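Long-range contacts in glutathione transferase (Lolium rigidum, PDB 6ZB6), which probably conjugates glutathione to electrophilic xenobiotics such as herbicides, as a phi-class plant glutathione transferase implicated in herbicide resistance: residues A[3-8]-A[28-33]; A[15-20]-A[173-178]; A[96-101]-A[164-169]. One frame throughout, in Å; residues are numbered along the deposited sequence.

Interaction 1. Residues A[3-8]-A[28-33]; sequences PVKVFG and DYEVVD
Phe7 and Val32 press together where the parallel strands 4-7 and 29-32 run side by side. The two side chains run alongside each other, and CD2 of Phe7 lies 3.7 Å from CB of Val32, with both valine methyls close to the CD2-CE2 side of the ring. The ring gets there because its CG stands anti to the carbonyl carbon (chi1 -65°), and the branched valine offers it a broad apolar flank. Beneath them the backbone is firmly laced: Val6 N gives a nearly straight bond to Glu30 O at 2.8 Å, and Val6 O receives Val32 N at 2.7 Å. Gly8 N continues the ladder to Val32 O; Gly8 adopts backbone angles (phi 132°) open in practice to glycine. These strands, joined through helix 13-24, form the beta-alpha-beta unit that opens the thioredoxin-like domain. Val4 and Val6 turn to the opposite face from Phe7 and pack on Leu22 of that helix, a setting suited to compact aliphatic groups. Lys5 and Glu30, on the Phe7 face, are looser and wetter. Their extended chains lie alongside one another, so Glu30 OE1 rests 3.4 Å from Lys5 CE, while the salt bridge from Lys5 NZ to Glu30 OE1 is long at 3.8 Å. A water spans that gap, accepting from Lys5 NZ and donating to Glu30 OE1, and a second water donates to both OE1 and Pro3 O.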
ATOM      1  N   PRO A   3      11.134  -8.129  18.585  1.00 38.46           N
ATOM      2  CA  PRO A   3      10.239  -7.644  17.530  1.00 32.25           C
ATOM      3  C   PRO A   3      10.830  -7.867  16.146  1.00 31.47           C
ATOM      4  O   PRO A   3      12.046  -7.963  15.960  1.00 30.22           O
ATOM      5  CB  PRO A   3      10.109  -6.146  17.833  1.00 28.41           C
ATOM      6  CG  PRO A   3      10.535  -5.998  19.269  1.00 28.54           C
ATOM      7  CD  PRO A   3      11.595  -7.043  19.465  1.00 30.94           C
ATOM      8  N   VAL A   4       9.946  -7.918  15.160  1.00 27.66           N
ATOM      9  CA  VAL A   4      10.386  -8.106  13.787  1.00 20.27           C
ATOM     10  C   VAL A   4      10.976  -6.805  13.257  1.00 21.90           C
ATOM     11  O   VAL A   4      10.729  -5.715  13.783  1.00 25.42           O
ATOM     12  CB  VAL A   4       9.226  -8.603  12.913  1.00 22.72           C
ATOM     13  CG1 VAL A   4       8.734  -9.945  13.435  1.00 24.53           C
ATOM     14  CG2 VAL A   4       8.083  -7.552  12.886  1.00 20.88           C
ATOM     15  N   LYS A   5      11.782  -6.920  12.205  1.00 20.59           N
ATOM     16  CA  LYS A   5      12.481  -5.778  11.639  1.00 24.78           C
ATOM     17  C   LYS A   5      12.046  -5.579  10.201  1.00 26.21           C
ATOM     18  O   LYS A   5      12.044  -6.527   9.415  1.00 21.31           O
ATOM     19  CB  LYS A   5      13.999  -5.961  11.669  1.00 21.66           C
ATOM     20  CG  LYS A   5      14.608  -6.122  13.040  1.00 29.79           C
ATOM     21  CD  LYS A   5      16.122  -6.198  12.895  1.00 36.63           C
ATOM     22  CE  LYS A   5      16.811  -6.293  14.235  1.00 49.52           C
ATOM     23  NZ  LYS A   5      18.184  -5.720  14.173  1.00 55.49           N
ATOM     24  N   VAL A   6      11.717  -4.341   9.854  1.00 21.45           N
ATOM     25  CA  VAL A   6      11.436  -3.954   8.478  1.00 20.59           C
ATOM     26  C   VAL A   6      12.557  -3.037   8.019  1.00 26.92           C
ATOM     27  O   VAL A   6      12.883  -2.057   8.701  1.00 26.27           O
ATOM     28  CB  VAL A   6      10.066  -3.259   8.366  1.00 23.00           C
ATOM     29  CG1 VAL A   6       9.742  -2.963   6.908  1.00 19.97           C
ATOM     30  CG2 VAL A   6       9.005  -4.148   8.987  1.00 21.28           C
ATOM     31  N   PHE A   7      13.132  -3.342   6.860  1.00 23.67           N
ATOM     32  CA  PHE A   7      14.259  -2.588   6.317  1.00 20.53           C
ATOM     33  C   PHE A   7      13.760  -1.658   5.218  1.00 27.47           C
ATOM     34  O   PHE A   7      13.180  -2.116   4.228  1.00 23.10           O
ATOM     35  CB  PHE A   7      15.329  -3.533   5.769  1.00 19.21           C
ATOM     36  CG  PHE A   7      15.972  -4.379   6.828  1.00 22.31           C
ATOM     37  CD1 PHE A   7      15.424  -5.604   7.176  1.00 25.53           C
ATOM     38  CD2 PHE A   7      17.101  -3.929   7.505  1.00 24.66           C
ATOM     39  CE1 PHE A   7      15.995  -6.389   8.169  1.00 25.06           C
ATOM     40  CE2 PHE A   7      17.691  -4.711   8.499  1.00 26.98           C
ATOM     41  CZ  PHE A   7      17.134  -5.937   8.832  1.00 28.58           C
ATOM     42  N   GLY A   8      13.985  -0.356   5.401  1.00 23.84           N
ATOM     43  CA  GLY A   8      13.536   0.632   4.454  1.00 17.79           C
ATOM     44  C   GLY A   8      12.827   1.773   5.170  1.00 21.95           C
ATOM     45  O   GLY A   8      12.263   1.598   6.256  1.00 26.96           O
ATOM     46  N   ASP A  28       4.708  -5.458  17.823  1.00 31.20           N
ATOM     47  CA  ASP A  28       5.905  -4.639  17.936  1.00 30.06           C
ATOM     48  C   ASP A  28       6.790  -4.832  16.709  1.00 31.46           C
ATOM     49  O   ASP A  28       6.843  -5.916  16.116  1.00 27.93           O
ATOM     50  CB  ASP A  28       6.691  -4.999  19.198  1.00 29.66           C
ATOM     51  CG  ASP A  28       6.011  -4.531  20.472  1.00 29.58           C
ATOM     52  OD1 ASP A  28       4.861  -4.034  20.418  1.00 27.71           O
ATOM     53  OD2 ASP A  28       6.640  -4.674  21.541  1.00 33.29           O
ATOM     54  N   TYR A  29       7.496  -3.768  16.329  1.00 22.17           N
ATOM     55  CA  TYR A  29       8.384  -3.850  15.178  1.00 21.00           C
ATOM     56  C   TYR A  29       9.399  -2.723  15.225  1.00 23.85           C
ATOM     57  O   TYR A  29       9.216  -1.707  15.906  1.00 29.09           O
ATOM     58  CB  TYR A  29       7.614  -3.797  13.856  1.00 17.70           C
ATOM     59  CG  TYR A  29       6.801  -2.525  13.674  1.00 22.02           C
ATOM     60  CD1 TYR A  29       5.540  -2.403  14.228  1.00 24.62           C
ATOM     61  CD2 TYR A  29       7.299  -1.463  12.936  1.00 24.53           C
ATOM     62  CE1 TYR A  29       4.791  -1.237  14.062  1.00 26.99           C
ATOM     63  CE2 TYR A  29       6.562  -0.298  12.760  1.00 25.74           C
ATOM     64  CZ  TYR A  29       5.313  -0.193  13.328  1.00 27.82           C
ATOM     65  OH  TYR A  29       4.574   0.957  13.158  1.00 27.26           O
ATOM     66  N   GLU A  30      10.464  -2.920  14.463  1.00 25.24           N
ATOM     67  CA  GLU A  30      11.546  -1.962  14.317  1.00 31.39           C
ATOM     68  C   GLU A  30      11.649  -1.588  12.847  1.00 29.08           C
ATOM     69  O   GLU A  30      11.686  -2.467  11.983  1.00 24.52           O
ATOM     70  CB  GLU A  30      12.872  -2.560  14.820  1.00 27.90           C
ATOM     71  CG  GLU A  30      14.084  -1.727  14.455  1.00 24.39           C
ATOM     72  CD  GLU A  30      15.395  -2.332  14.923  1.00 30.01           C
ATOM     73  OE1 GLU A  30      15.396  -3.466  15.462  1.00 28.71           O
ATOM     74  OE2 GLU A  30      16.430  -1.651  14.763  1.00 33.33           O
ATOM     75  N   VAL A  31      11.672  -0.294  12.559  1.00 24.46           N
ATOM     76  CA  VAL A  31      11.871   0.202  11.201  1.00 23.23           C
ATOM     77  C   VAL A  31      13.333   0.589  11.073  1.00 22.72           C
ATOM     78  O   VAL A  31      13.801   1.473  11.797  1.00 26.30           O
ATOM     79  CB  VAL A  31      10.968   1.413  10.906  1.00 26.10           C
ATOM     80  CG1 VAL A  31      11.215   1.898   9.486  1.00 27.59           C
ATOM     81  CG2 VAL A  31       9.514   1.046  11.109  1.00 22.53           C
ATOM     82  N   VAL A  32      14.057  -0.064  10.168  1.00 24.46           N
ATOM     83  CA  VAL A  32      15.474   0.210   9.955  1.00 22.66           C
ATOM     84  C   VAL A  32      15.580   1.121   8.738  1.00 24.95           C
ATOM     85  O   VAL A  32      15.315   0.701   7.608  1.00 22.83           O
ATOM     86  CB  VAL A  32      16.286  -1.080   9.765  1.00 27.16           C
ATOM     87  CG1 VAL A  32      17.780  -0.761   9.610  1.00 25.10           C
ATOM     88  CG2 VAL A  32      16.055  -2.056  10.936  1.00 27.59           C
ATOM     89  N   ASP A  33      15.943   2.379   8.971  1.00 30.04           N
ATOM     90  CA  ASP A  33      16.047   3.346   7.886  1.00 34.30           C
ATOM     91  C   ASP A  33      17.242   3.024   7.001  1.00 32.25           C
ATOM     92  O   ASP A  33      18.221   2.408   7.433  1.00 32.77           O
ATOM     93  CB  ASP A  33      16.180   4.769   8.438  1.00 34.30           C
ATOM     94  CG  ASP A  33      15.603   5.825   7.501  1.00 50.33           C
ATOM     95  OD1 ASP A  33      15.445   5.557   6.288  1.00 49.99           O
ATOM     96  OD2 ASP A  33      15.302   6.937   7.987  1.00 60.95           O
TER
HETATM   97  O   HOH W   1      13.836  -5.589  16.635  1.00 29.77           O
HETATM   98  O   HOH W   2      17.524  -4.479  16.899  1.00 44.21           O

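Interaction 2. Residues A[15-20]-A[173-178]; sequences VARVLV and FPYTFY
The edge of the Tyr175 ring receives the Arg17 guanidinium: Arg17 NH2 comes to 3.8 Å from Tyr175 CE1 and meets the rim of the ring near its plane, although the two flat groups are tilted by only 30°. The Phe173 ring is approached obliquely by Val20, whose CG2 lies 3.7 Å from its CD2. Ile207 and Ser211 of helix 205-214 also touch this ring. Between the two aromatics, Pro174 pushes its CG against the backbone of Arg17, 3.8 Å from Arg17 CA, while its CB meets the small Ala16 CB at 4.4 Å. Alanine suits a position where a neighbouring helix comes near, and proline fits the first turn of its helix, where an amide hydrogen can be spared. Arg17 extends from CB with its CG anti to the backbone N, then bends at chi3 (-47°), which swings the guanidinium round to the tyrosine's edge. Its buried nitrogens are well engaged: NE with Ser68, NH1 with Asn171 and NH2 with Asn14. Asn14 also bonds Tyr175 OH, so one amide side chain positions both groups. The short helical segments cross at 121°, their axes 9.4 Å apart. Here the first helix of the thioredoxin-like domain meets the all-helical C-terminal domain, an interface typical of cytosolic glutathione transferases, and Tyr175 carries it into the pocket that holds S-(p-nitrobenzyl)glutathione.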
ATOM      1  N   VAL A  15       7.168  -0.308   1.864  1.00 22.24           N
ATOM      2  CA  VAL A  15       7.454  -0.417   3.293  1.00 21.12           C
ATOM      3  C   VAL A  15       6.204  -0.104   4.104  1.00 22.69           C
ATOM      4  O   VAL A  15       5.817  -0.861   5.007  1.00 19.58           O
ATOM      5  CB  VAL A  15       8.619   0.508   3.686  1.00 24.76           C
ATOM      6  CG1 VAL A  15       8.755   0.559   5.203  1.00 20.49           C
ATOM      7  CG2 VAL A  15       9.920   0.061   3.023  1.00 23.55           C
ATOM      8  N   ALA A  16       5.571   1.042   3.807  1.00 21.39           N
ATOM      9  CA  ALA A  16       4.364   1.457   4.507  1.00 22.32           C
ATOM     10  C   ALA A  16       3.307   0.371   4.468  1.00 18.46           C
ATOM     11  O   ALA A  16       2.574   0.181   5.444  1.00 15.20           O
ATOM     12  CB  ALA A  16       3.806   2.744   3.887  1.00 19.35           C
ATOM     13  N   ARG A  17       3.223  -0.359   3.347  1.00 16.78           N
ATOM     14  CA  ARG A  17       2.244  -1.438   3.232  1.00 19.93           C
ATOM     15  C   ARG A  17       2.376  -2.418   4.395  1.00 19.06           C
ATOM     16  O   ARG A  17       1.388  -2.756   5.059  1.00 19.11           O
ATOM     17  CB  ARG A  17       2.409  -2.148   1.881  1.00 20.42           C
ATOM     18  CG  ARG A  17       1.430  -3.300   1.661  1.00 19.40           C
ATOM     19  CD  ARG A  17       1.870  -4.256   0.547  1.00 15.71           C
ATOM     20  NE  ARG A  17       2.283  -3.555  -0.669  1.00 17.97           N
ATOM     21  CZ  ARG A  17       1.438  -2.952  -1.507  1.00 22.46           C
ATOM     22  NH1 ARG A  17       0.129  -2.987  -1.278  1.00 14.36           N
ATOM     23  NH2 ARG A  17       1.898  -2.318  -2.582  1.00 19.18           N
ATOM     24  N   VAL A  18       3.612  -2.842   4.681  1.00 19.19           N
ATOM     25  CA  VAL A  18       3.886  -3.761   5.784  1.00 19.51           C
ATOM     26  C   VAL A  18       3.571  -3.112   7.130  1.00 20.16           C
ATOM     27  O   VAL A  18       2.963  -3.733   8.013  1.00 20.59           O
ATOM     28  CB  VAL A  18       5.355  -4.220   5.717  1.00 20.19           C
ATOM     29  CG1 VAL A  18       5.704  -5.147   6.911  1.00 18.18           C
ATOM     30  CG2 VAL A  18       5.664  -4.878   4.358  1.00 20.50           C
ATOM     31  N   LEU A  19       3.984  -1.858   7.315  1.00 21.75           N
ATOM     32  CA  LEU A  19       3.750  -1.195   8.593  1.00 21.80           C
ATOM     33  C   LEU A  19       2.260  -1.115   8.907  1.00 20.95           C
ATOM     34  O   LEU A  19       1.858  -1.263  10.065  1.00 19.50           O
ATOM     35  CB  LEU A  19       4.386   0.197   8.594  1.00 18.04           C
ATOM     36  CG  LEU A  19       5.876   0.274   8.245  1.00 26.68           C
ATOM     37  CD1 LEU A  19       6.438   1.683   8.473  1.00 23.85           C
ATOM     38  CD2 LEU A  19       6.693  -0.777   9.007  1.00 26.26           C
ATOM     39  N   VAL A  20       1.426  -0.890   7.887  1.00 23.24           N
ATOM     40  CA  VAL A  20      -0.020  -0.890   8.097  1.00 20.03           C
ATOM     41  C   VAL A  20      -0.470  -2.213   8.713  1.00 22.04           C
ATOM     42  O   VAL A  20      -1.190  -2.237   9.718  1.00 20.60           O
ATOM     43  CB  VAL A  20      -0.760  -0.596   6.780  1.00 21.98           C
ATOM     44  CG1 VAL A  20      -2.241  -0.950   6.931  1.00 20.72           C
ATOM     45  CG2 VAL A  20      -0.608   0.906   6.394  1.00 21.78           C
ATOM     46  N   PHE A 173      -3.968   1.278   0.173  1.00 19.65           N
ATOM     47  CA  PHE A 173      -3.643   2.521   0.877  1.00 18.67           C
ATOM     48  C   PHE A 173      -2.359   3.200   0.402  1.00 20.26           C
ATOM     49  O   PHE A 173      -2.399   4.400   0.082  1.00 20.47           O
ATOM     50  CB  PHE A 173      -3.597   2.278   2.384  1.00 18.05           C
ATOM     51  CG  PHE A 173      -2.833   3.333   3.111  1.00 25.23           C
ATOM     52  CD1 PHE A 173      -3.393   4.594   3.303  1.00 22.29           C
ATOM     53  CD2 PHE A 173      -1.544   3.093   3.548  1.00 21.60           C
ATOM     54  CE1 PHE A 173      -2.687   5.582   3.945  1.00 21.91           C
ATOM     55  CE2 PHE A 173      -0.827   4.066   4.188  1.00 23.96           C
ATOM     56  CZ  PHE A 173      -1.400   5.331   4.392  1.00 23.51           C
ATOM     57  N   PRO A 174      -1.193   2.544   0.399  1.00 18.67           N
ATOM     58  CA  PRO A 174       0.062   3.315   0.264  1.00 14.64           C
ATOM     59  C   PRO A 174       0.196   4.109  -1.020  1.00 17.37           C
ATOM     60  O   PRO A 174       0.611   5.276  -0.965  1.00 21.74           O
ATOM     61  CB  PRO A 174       1.154   2.235   0.355  1.00 15.03           C
ATOM     62  CG  PRO A 174       0.500   1.093   1.054  1.00 21.73           C
ATOM     63  CD  PRO A 174      -0.931   1.108   0.616  1.00 16.09           C
ATOM     64  N   TYR A 175      -0.138   3.533  -2.177  1.00 18.26           N
ATOM     65  CA  TYR A 175      -0.016   4.333  -3.393  1.00 19.56           C
ATOM     66  C   TYR A 175      -1.148   5.345  -3.515  1.00 19.60           C
ATOM     67  O   TYR A 175      -0.925   6.459  -3.994  1.00 21.54           O
ATOM     68  CB  TYR A 175       0.020   3.449  -4.636  1.00 23.33           C
ATOM     69  CG  TYR A 175       1.341   2.732  -4.854  1.00 20.23           C
ATOM     70  CD1 TYR A 175       1.613   1.554  -4.198  1.00 19.31           C
ATOM     71  CD2 TYR A 175       2.303   3.235  -5.731  1.00 27.43           C
ATOM     72  CE1 TYR A 175       2.806   0.884  -4.382  1.00 21.90           C
ATOM     73  CE2 TYR A 175       3.510   2.568  -5.937  1.00 29.28           C
ATOM     74  CZ  TYR A 175       3.755   1.387  -5.254  1.00 29.89           C
ATOM     75  OH  TYR A 175       4.933   0.682  -5.433  1.00 29.34           O
ATOM     76  N   THR A 176      -2.373   4.975  -3.121  1.00 18.78           N
ATOM     77  CA  THR A 176      -3.485   5.924  -3.235  1.00 20.02           C
ATOM     78  C   THR A 176      -3.276   7.110  -2.305  1.00 24.01           C
ATOM     79  O   THR A 176      -3.622   8.247  -2.648  1.00 22.54           O
ATOM     80  CB  THR A 176      -4.815   5.231  -2.933  1.00 22.51           C
ATOM     81  OG1 THR A 176      -4.972   4.121  -3.815  1.00 22.86           O
ATOM     82  CG2 THR A 176      -6.028   6.192  -3.146  1.00 16.34           C
ATOM     83  N   PHE A 177      -2.710   6.858  -1.123  1.00 19.26           N
ATOM     84  CA  PHE A 177      -2.337   7.942  -0.224  1.00 20.46           C
ATOM     85  C   PHE A 177      -1.521   9.013  -0.945  1.00 25.55           C
ATOM     86  O   PHE A 177      -1.815  10.211  -0.842  1.00 25.23           O
ATOM     87  CB  PHE A 177      -1.552   7.395   0.966  1.00 23.92           C
ATOM     88  CG  PHE A 177      -1.095   8.465   1.909  1.00 32.10           C
ATOM     89  CD1 PHE A 177      -2.011   9.138   2.698  1.00 33.04           C
ATOM     90  CD2 PHE A 177       0.238   8.829   1.974  1.00 31.77           C
ATOM     91  CE1 PHE A 177      -1.602  10.145   3.559  1.00 40.07           C
ATOM     92  CE2 PHE A 177       0.652   9.830   2.834  1.00 33.53           C
ATOM     93  CZ  PHE A 177      -0.269  10.484   3.629  1.00 29.50           C
ATOM     94  N   TYR A 178      -0.496   8.594  -1.691  1.00 24.90           N
ATOM     95  CA  TYR A 178       0.355   9.547  -2.399  1.00 23.47           C
ATOM     96  C   TYR A 178      -0.355  10.156  -3.599  1.00 28.09           C
ATOM     97  O   TYR A 178      -0.128  11.334  -3.920  1.00 29.67           O
ATOM     98  CB  TYR A 178       1.662   8.877  -2.830  1.00 26.39           C
ATOM     99  CG  TYR A 178       2.671   8.765  -1.703  1.00 26.51           C
ATOM    100  CD1 TYR A 178       2.956   9.858  -0.894  1.00 26.66           C
ATOM    101  CD2 TYR A 178       3.339   7.570  -1.448  1.00 29.19           C
ATOM    102  CE1 TYR A 178       3.868   9.773   0.142  1.00 31.43           C
ATOM    103  CE2 TYR A 178       4.261   7.470  -0.409  1.00 27.51           C
ATOM    104  CZ  TYR A 178       4.525   8.579   0.384  1.00 32.72           C
ATOM    105  OH  TYR A 178       5.439   8.501   1.430  1.00 26.19           O
TER

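Interaction 3. Residues A[96-101]-A[164-169]; sequences AMVDVW and FVSFAD
Val98 and Trp101, one turn apart on helix 92-127, face the loop 164-166 and the first turn of the helix that follows it, with the backbones nearest at Trp101 and Ala168, whose CA atoms are 5.2 Å apart. Val98 carries most of the contact. Its CG2 touches Ser166 CB at 3.6 Å and also reaches the edge of the Phe164 ring, 3.8 Å from CE2 and near the ring plane. The other methyl, CG1, meets Phe167 CB at 3.8 Å. Valine fits because its two branches divide the work: with CG1 anti to the backbone N (chi1 173°), one faces the helix start and the other the loop. Ser166 is the N-cap of that helix, and with Asp169 it forms a capping box, a motif also found at this place in the C-terminal domain of other glutathione transferases. Ser166 OG accepts from Ala168 N at 3.2 Å, and in the reciprocal bond Asp169 OD2, through its anti lone pair, accepts from Ser166 N at 2.9 Å. Short polar side chains suit these positions: one reaches forward and the other back to amides at the helix start, which lack a preceding turn to accept from them. The other oxygen, Asp169 OD1, accepts from Leu160 N and Trp197 NE1, so the buried carboxylate is held from several directions. Small Ala168 allows the close approach farther along, its CB lying 3.6 Å from both Trp101 CB and Val98 O.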
ATOM      1  N   ALA A  96     -11.350 -16.358  -1.120  1.00 21.37           N
ATOM      2  CA  ALA A  96     -11.276 -16.187  -2.564  1.00 21.75           C
ATOM      3  C   ALA A  96     -11.581 -14.744  -2.959  1.00 26.86           C
ATOM      4  O   ALA A  96     -10.863 -14.144  -3.766  1.00 27.11           O
ATOM      5  CB  ALA A  96     -12.242 -17.152  -3.251  1.00 21.98           C
ATOM      6  N   MET A  97     -12.652 -14.175  -2.403  1.00 23.44           N
ATOM      7  CA  MET A  97     -13.003 -12.795  -2.731  1.00 24.55           C
ATOM      8  C   MET A  97     -11.923 -11.819  -2.272  1.00 24.13           C
ATOM      9  O   MET A  97     -11.596 -10.861  -2.987  1.00 23.15           O
ATOM     10  CB  MET A  97     -14.356 -12.444  -2.115  1.00 24.40           C
ATOM     11  CG  MET A  97     -15.307 -11.794  -3.108  1.00 45.15           C
ATOM     12  SD  MET A  97     -15.501 -12.751  -4.621  1.00 45.64           S
ATOM     13  CE  MET A  97     -16.799 -13.870  -4.127  1.00 50.26           C
ATOM     14  N   VAL A  98     -11.375 -12.025  -1.076  1.00 20.54           N
ATOM     15  CA  VAL A  98     -10.220 -11.234  -0.650  1.00 18.62           C
ATOM     16  C   VAL A  98      -9.076 -11.379  -1.649  1.00 22.71           C
ATOM     17  O   VAL A  98      -8.434 -10.390  -2.026  1.00 22.35           O
ATOM     18  CB  VAL A  98      -9.787 -11.638   0.772  1.00 27.00           C
ATOM     19  CG1 VAL A  98      -8.462 -10.949   1.171  1.00 18.96           C
ATOM     20  CG2 VAL A  98     -10.900 -11.345   1.765  1.00 22.57           C
ATOM     21  N   ASP A  99      -8.804 -12.615  -2.101  1.00 19.77           N
ATOM     22  CA  ASP A  99      -7.723 -12.842  -3.059  1.00 20.40           C
ATOM     23  C   ASP A  99      -7.981 -12.129  -4.380  1.00 17.89           C
ATOM     24  O   ASP A  99      -7.058 -11.579  -4.990  1.00 20.40           O
ATOM     25  CB  ASP A  99      -7.539 -14.357  -3.326  1.00 19.30           C
ATOM     26  CG  ASP A  99      -6.819 -15.076  -2.211  1.00 27.09           C
ATOM     27  OD1 ASP A  99      -6.256 -14.398  -1.318  1.00 24.71           O
ATOM     28  OD2 ASP A  99      -6.800 -16.339  -2.231  1.00 28.29           O
ATOM     29  N   VAL A 100      -9.217 -12.193  -4.876  1.00 19.81           N
ATOM     30  CA  VAL A 100      -9.537 -11.569  -6.152  1.00 23.59           C
ATOM     31  C   VAL A 100      -9.168 -10.094  -6.116  1.00 24.56           C
ATOM     32  O   VAL A 100      -8.453  -9.585  -6.991  1.00 21.11           O
ATOM     33  CB  VAL A 100     -11.030 -11.753  -6.483  1.00 23.67           C
ATOM     34  CG1 VAL A 100     -11.448 -10.800  -7.602  1.00 22.23           C
ATOM     35  CG2 VAL A 100     -11.329 -13.195  -6.871  1.00 23.70           C
ATOM     36  N   TRP A 101      -9.637  -9.388  -5.097  1.00 21.78           N
ATOM     37  CA  TRP A 101      -9.485  -7.941  -5.114  1.00 25.87           C
ATOM     38  C   TRP A 101      -8.100  -7.504  -4.648  1.00 24.02           C
ATOM     39  O   TRP A 101      -7.679  -6.382  -4.945  1.00 19.50           O
ATOM     40  CB  TRP A 101     -10.624  -7.304  -4.304  1.00 20.93           C
ATOM     41  CG  TRP A 101     -11.904  -7.447  -5.069  1.00 23.50           C
ATOM     42  CD1 TRP A 101     -12.820  -8.452  -4.959  1.00 21.69           C
ATOM     43  CD2 TRP A 101     -12.368  -6.596  -6.136  1.00 26.53           C
ATOM     44  NE1 TRP A 101     -13.845  -8.261  -5.866  1.00 22.31           N
ATOM     45  CE2 TRP A 101     -13.586  -7.137  -6.604  1.00 27.56           C
ATOM     46  CE3 TRP A 101     -11.877  -5.422  -6.726  1.00 24.15           C
ATOM     47  CZ2 TRP A 101     -14.330  -6.538  -7.629  1.00 27.18           C
ATOM     48  CZ3 TRP A 101     -12.613  -4.831  -7.751  1.00 25.75           C
ATOM     49  CH2 TRP A 101     -13.826  -5.394  -8.193  1.00 22.28           C
ATOM     50  N   PHE A 164     -17.012  -6.586   4.815  1.00 30.32           N
ATOM     51  CA  PHE A 164     -15.969  -6.597   5.826  1.00 24.69           C
ATOM     52  C   PHE A 164     -14.694  -6.041   5.210  1.00 24.74           C
ATOM     53  O   PHE A 164     -14.406  -6.285   4.034  1.00 25.03           O
ATOM     54  CB  PHE A 164     -15.725  -8.015   6.370  1.00 28.88           C
ATOM     55  CG  PHE A 164     -15.424  -9.029   5.299  1.00 30.89           C
ATOM     56  CD1 PHE A 164     -16.449  -9.739   4.690  1.00 35.90           C
ATOM     57  CD2 PHE A 164     -14.116  -9.265   4.892  1.00 31.85           C
ATOM     58  CE1 PHE A 164     -16.171 -10.668   3.697  1.00 33.60           C
ATOM     59  CE2 PHE A 164     -13.835 -10.183   3.909  1.00 28.84           C
ATOM     60  CZ  PHE A 164     -14.863 -10.892   3.313  1.00 33.14           C
ATOM     61  N   VAL A 165     -13.945  -5.284   6.005  1.00 23.81           N
ATOM     62  CA  VAL A 165     -12.657  -4.799   5.549  1.00 21.62           C
ATOM     63  C   VAL A 165     -11.715  -5.990   5.479  1.00 21.94           C
ATOM     64  O   VAL A 165     -11.835  -6.946   6.252  1.00 22.53           O
ATOM     65  CB  VAL A 165     -12.125  -3.688   6.478  1.00 22.50           C
ATOM     66  CG1 VAL A 165     -11.735  -4.232   7.841  1.00 20.24           C
ATOM     67  CG2 VAL A 165     -10.976  -2.934   5.836  1.00 20.39           C
ATOM     68  N   SER A 166     -10.795  -5.957   4.522  1.00 21.48           N
ATOM     69  CA  SER A 166      -9.922  -7.099   4.290  1.00 21.10           C
ATOM     70  C   SER A 166      -8.580  -6.621   3.763  1.00 28.26           C
ATOM     71  O   SER A 166      -8.378  -5.432   3.508  1.00 23.64           O
ATOM     72  CB  SER A 166     -10.592  -8.097   3.336  1.00 21.22           C
ATOM     73  OG  SER A 166     -10.455  -7.679   1.988  1.00 22.15           O
ATOM     74  N   PHE A 167      -7.646  -7.577   3.651  1.00 19.48           N
ATOM     75  CA  PHE A 167      -6.365  -7.424   2.970  1.00 20.20           C
ATOM     76  C   PHE A 167      -6.507  -6.684   1.643  1.00 17.70           C
ATOM     77  O   PHE A 167      -5.670  -5.845   1.299  1.00 19.80           O
ATOM     78  CB  PHE A 167      -5.776  -8.827   2.739  1.00 17.46           C
ATOM     79  CG  PHE A 167      -4.306  -8.862   2.421  1.00 23.54           C
ATOM     80  CD1 PHE A 167      -3.376  -8.308   3.281  1.00 18.28           C
ATOM     81  CD2 PHE A 167      -3.851  -9.526   1.274  1.00 22.71           C
ATOM     82  CE1 PHE A 167      -1.997  -8.385   2.996  1.00 20.13           C
ATOM     83  CE2 PHE A 167      -2.477  -9.616   0.978  1.00 20.21           C
ATOM     84  CZ  PHE A 167      -1.550  -9.045   1.841  1.00 18.17           C
ATOM     85  N   ALA A 168      -7.549  -7.014   0.876  1.00 17.77           N
ATOM     86  CA  ALA A 168      -7.736  -6.380  -0.428  1.00 22.75           C
ATOM     87  C   ALA A 168      -7.839  -4.865  -0.296  1.00 23.00           C
ATOM     88  O   ALA A 168      -7.149  -4.126  -1.008  1.00 19.57           O
ATOM     89  CB  ALA A 168      -8.983  -6.941  -1.113  1.00 24.77           C
ATOM     90  N   ASP A 169      -8.681  -4.386   0.626  1.00 21.83           N
ATOM     91  CA  ASP A 169      -8.889  -2.937   0.763  1.00 19.26           C
ATOM     92  C   ASP A 169      -7.612  -2.238   1.206  1.00 20.08           C
ATOM     93  O   ASP A 169      -7.182  -1.256   0.587  1.00 22.05           O
ATOM     94  CB  ASP A 169     -10.007  -2.630   1.759  1.00 22.52           C
ATOM     95  CG  ASP A 169     -11.274  -3.386   1.459  1.00 24.32           C
ATOM     96  OD1 ASP A 169     -12.004  -2.972   0.532  1.00 22.02           O
ATOM     97  OD2 ASP A 169     -11.526  -4.395   2.147  1.00 24.34           O
TER

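In the fold
Interactions 1 and 2 share one beta-alpha-beta unit: the helix carrying 15-20 is the connector between the two strands of interaction 1, Leu19 packs on Tyr29 and Val31, and interaction 2 ties the unit to the C-terminal domain. Interaction 2 is the most central, wholly buried and built from apolar packing around one heavily bonded arginine. Interaction 1 lies toward the periphery, where strand hydrogen bonds dominate and one face ends in charged groups and water. Interaction 3 is largely buried, about 26 Å from interaction 1 between centres and entirely helical or loop; its polar bonds cap a helix instead of bridging the segments. Its segment 164-169 leads along the chain towards 173-178, linking it to the domain interface.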